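Local coordinates for protein endoglucanase E (Clostridium thermocellum, PDB 2WAO) that hydrolyses cellulose as an endoglucanase and, through a C-terminal esterase domain, binds cello-oligosaccharides and probably deacetylates plant polysaccharides, at residues G301-G306 against S312-Q317. Sequence-based numbering, arbitrary orientation.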
ATOM      1  N   GLY A 301      -6.607 -21.829   4.915  1.00 12.68           N
ATOM      2  CA  GLY A 301      -5.555 -22.475   5.697  1.00 12.43           C
ATOM      3  C   GLY A 301      -4.562 -23.289   4.896  1.00 11.35           C
ATOM      4  O   GLY A 301      -3.451 -23.553   5.369  1.00 11.23           O
ATOM      5  N   SER A 302      -4.935 -23.652   3.677  1.00 10.65           N
ATOM      6  CA  SER A 302      -4.023 -24.396   2.807  1.00 10.49           C
ATOM      7  C   SER A 302      -2.814 -23.530   2.356  1.00  9.68           C
ATOM      8  O   SER A 302      -1.799 -24.074   1.876  1.00  8.71           O
ATOM      9  CB  SER A 302      -4.759 -24.976   1.622  1.00 11.87           C
ATOM     10  OG  SER A 302      -4.955 -23.958   0.664  1.00 14.38           O
ATOM     11  N   THR A 303      -2.912 -22.200   2.531  1.00  8.51           N
ATOM     12  CA  THR A 303      -1.761 -21.322   2.263  1.00  8.69           C
ATOM     13  C   THR A 303      -1.231 -20.636   3.525  1.00  7.53           C
ATOM     14  O   THR A 303      -0.552 -19.580   3.454  1.00  6.03           O
ATOM     15  CB  THR A 303      -2.057 -20.261   1.172  1.00  9.98           C
ATOM     16  OG1 THR A 303      -3.283 -19.575   1.504  1.00  9.75           O
ATOM     17  CG2 THR A 303      -2.171 -20.956  -0.211  1.00 10.33           C
ATOM     18  N   GLY A 304      -1.523 -21.244   4.657  1.00  6.34           N
ATOM     19  CA  GLY A 304      -1.081 -20.754   5.980  1.00  6.69           C
ATOM     20  C   GLY A 304      -1.710 -19.416   6.347  1.00  5.61           C
ATOM     21  O   GLY A 304      -2.681 -18.981   5.711  1.00  5.05           O
ATOM     22  N   TYR A 305      -1.189 -18.797   7.408  1.00  5.19           N
ATOM     23  CA  TYR A 305      -1.732 -17.531   7.936  1.00  5.62           C
ATOM     24  C   TYR A 305      -0.612 -16.730   8.551  1.00  5.99           C
ATOM     25  O   TYR A 305       0.348 -17.295   9.074  1.00  6.64           O
ATOM     26  CB  TYR A 305      -2.697 -17.764   9.105  1.00  6.81           C
ATOM     27  CG  TYR A 305      -3.960 -18.482   8.776  1.00  8.29           C
ATOM     28  CD1 TYR A 305      -5.013 -17.824   8.123  1.00  9.64           C
ATOM     29  CD2 TYR A 305      -4.109 -19.824   9.144  1.00 11.74           C
ATOM     30  CE1 TYR A 305      -6.235 -18.538   7.847  1.00 13.42           C
ATOM     31  CE2 TYR A 305      -5.263 -20.523   8.869  1.00 14.08           C
ATOM     32  CZ  TYR A 305      -6.316 -19.887   8.231  1.00 14.16           C
ATOM     33  OH  TYR A 305      -7.454 -20.628   7.973  1.00 17.21           O
ATOM     34  N   GLY A 306      -0.778 -15.406   8.544  1.00  6.72           N
ATOM     35  CA  GLY A 306       0.141 -14.530   9.265  1.00  6.10           C
ATOM     36  C   GLY A 306      -0.473 -14.109  10.585  1.00  7.29           C
ATOM     37  O   GLY A 306      -1.467 -14.686  11.041  1.00  5.94           O
ATOM     38  N   SER A 312      -0.922 -14.730   4.577  1.00  3.73           N
ATOM     39  CA  SER A 312       0.489 -15.119   4.431  1.00  4.43           C
ATOM     40  C   SER A 312       1.028 -14.553   3.097  1.00  4.53           C
ATOM     41  O   SER A 312       0.225 -14.087   2.236  1.00  3.15           O
ATOM     42  CB  SER A 312       0.556 -16.657   4.360  1.00  4.60           C
ATOM     43  OG  SER A 312      -0.121 -17.105   3.183  1.00  4.27           O
ATOM     44  N   ILE A 313       2.350 -14.621   2.897  1.00  3.94           N
ATOM     45  CA  ILE A 313       2.902 -14.215   1.607  1.00  4.99           C
ATOM     46  C   ILE A 313       2.334 -15.077   0.481  1.00  3.85           C
ATOM     47  O   ILE A 313       2.014 -14.557  -0.600  1.00  4.10           O
ATOM     48  CB  ILE A 313       4.427 -14.193   1.629  1.00  6.65           C
ATOM     49  CG1 ILE A 313       4.852 -12.934   2.414  1.00  6.22           C
ATOM     50  CG2 ILE A 313       4.979 -14.077   0.183  1.00  7.98           C
ATOM     51  CD1 ILE A 313       6.220 -13.020   2.933  1.00 11.27           C
ATOM     52  N   ALA A 314       2.199 -16.393   0.716  1.00  2.00           N
ATOM     53  CA  ALA A 314       1.571 -17.214  -0.305  1.00  2.89           C
ATOM     54  C   ALA A 314       0.177 -16.749  -0.739  1.00  3.40           C
ATOM     55  O   ALA A 314      -0.150 -16.757  -1.933  1.00  2.97           O
ATOM     56  CB  ALA A 314       1.548 -18.718   0.159  1.00  2.99           C
ATOM     57  N   THR A 315      -0.641 -16.364   0.239  1.00  3.62           N
ATOM     58  CA  THR A 315      -1.983 -15.865  -0.035  1.00  4.40           C
ATOM     59  C   THR A 315      -1.890 -14.504  -0.802  1.00  3.61           C
ATOM     60  O   THR A 315      -2.598 -14.324  -1.800  1.00  2.84           O
ATOM     61  CB  THR A 315      -2.782 -15.716   1.254  1.00  4.10           C
ATOM     62  OG1 THR A 315      -3.063 -17.026   1.820  1.00  6.22           O
ATOM     63  CG2 THR A 315      -4.141 -15.003   0.965  1.00  3.90           C
ATOM     64  N   HIS A 316      -0.979 -13.617  -0.392  1.00  3.97           N
ATOM     65  CA  HIS A 316      -0.717 -12.378  -1.153  1.00  4.54           C
ATOM     66  C   HIS A 316      -0.323 -12.664  -2.596  1.00  4.68           C
ATOM     67  O   HIS A 316      -0.792 -11.985  -3.507  1.00  3.96           O
ATOM     68  CB  HIS A 316       0.335 -11.495  -0.471  1.00  4.97           C
ATOM     69  CG  HIS A 316      -0.193 -10.705   0.696  1.00  4.07           C
ATOM     70  ND1 HIS A 316      -0.842  -9.496   0.537  1.00  2.63           N
ATOM     71  CD2 HIS A 316      -0.127 -10.925   2.039  1.00  4.31           C
ATOM     72  CE1 HIS A 316      -1.129  -8.987   1.727  1.00  3.73           C
ATOM     73  NE2 HIS A 316      -0.739  -9.849   2.656  1.00  5.16           N
ATOM     74  N   GLN A 317       0.514 -13.692  -2.804  1.00  3.81           N
ATOM     75  CA  GLN A 317       0.907 -14.064  -4.136  1.00  4.72           C
ATOM     76  C   GLN A 317      -0.297 -14.516  -4.965  1.00  3.86           C
ATOM     77  O   GLN A 317      -0.434 -14.074  -6.068  1.00  4.69           O
ATOM     78  CB  GLN A 317       2.047 -15.094  -4.124  1.00  5.02           C
ATOM     79  CG  GLN A 317       3.333 -14.446  -3.595  1.00  5.66           C
ATOM     80  CD  GLN A 317       4.442 -15.434  -3.375  1.00 13.15           C
ATOM     81  OE1 GLN A 317       4.248 -16.475  -2.742  1.00 12.34           O
ATOM     82  NE2 GLN A 317       5.633 -15.113  -3.889  1.00 13.69           N
TER
HETATM   83  O   HOH W   1      -3.238 -16.624   4.429  1.00  4.63           O
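S312 and T303 meet where an N-cap serine also grips the loop leading into its helix, here the last helix (313-331) of the SGNH-hydrolase domain. With chi1 at 64°, S312 OG sits between its own N and C, a rotation that lets one hydroxyl serve two partners. It accepts from T315 N at 3.1 Å, the capping bond, and donates to T303 O over a short 2.5 Å. The donor is tilted 22° from that carbonyl plane. A type I turn from G301 to G304 presents T303 to the helix. The T303 side chain crosses that of T315 at about a right angle, and T303 OG1 lies 2.6 Å from T315 OG1, short enough for a hydrogen bond whose proton is not settled. T303 OG1 lies between its N and C (chi1 51°), whereas T315 OG1 lies beside its N, anti to the carbonyl carbon. A314 CB packs against T303 O and, at 4.1 Å, T303 CB. The bond from CA to CB of Y305 points away from the helix, and its ring stacks edge-to-face with W309 of the glycan pocket, near a bound glucose unit. A water completes the junction: it donates to G304 O at 2.7 Å and accepts from S312 N at 3.0 Å and from T315 OG1 at 2.6 Å.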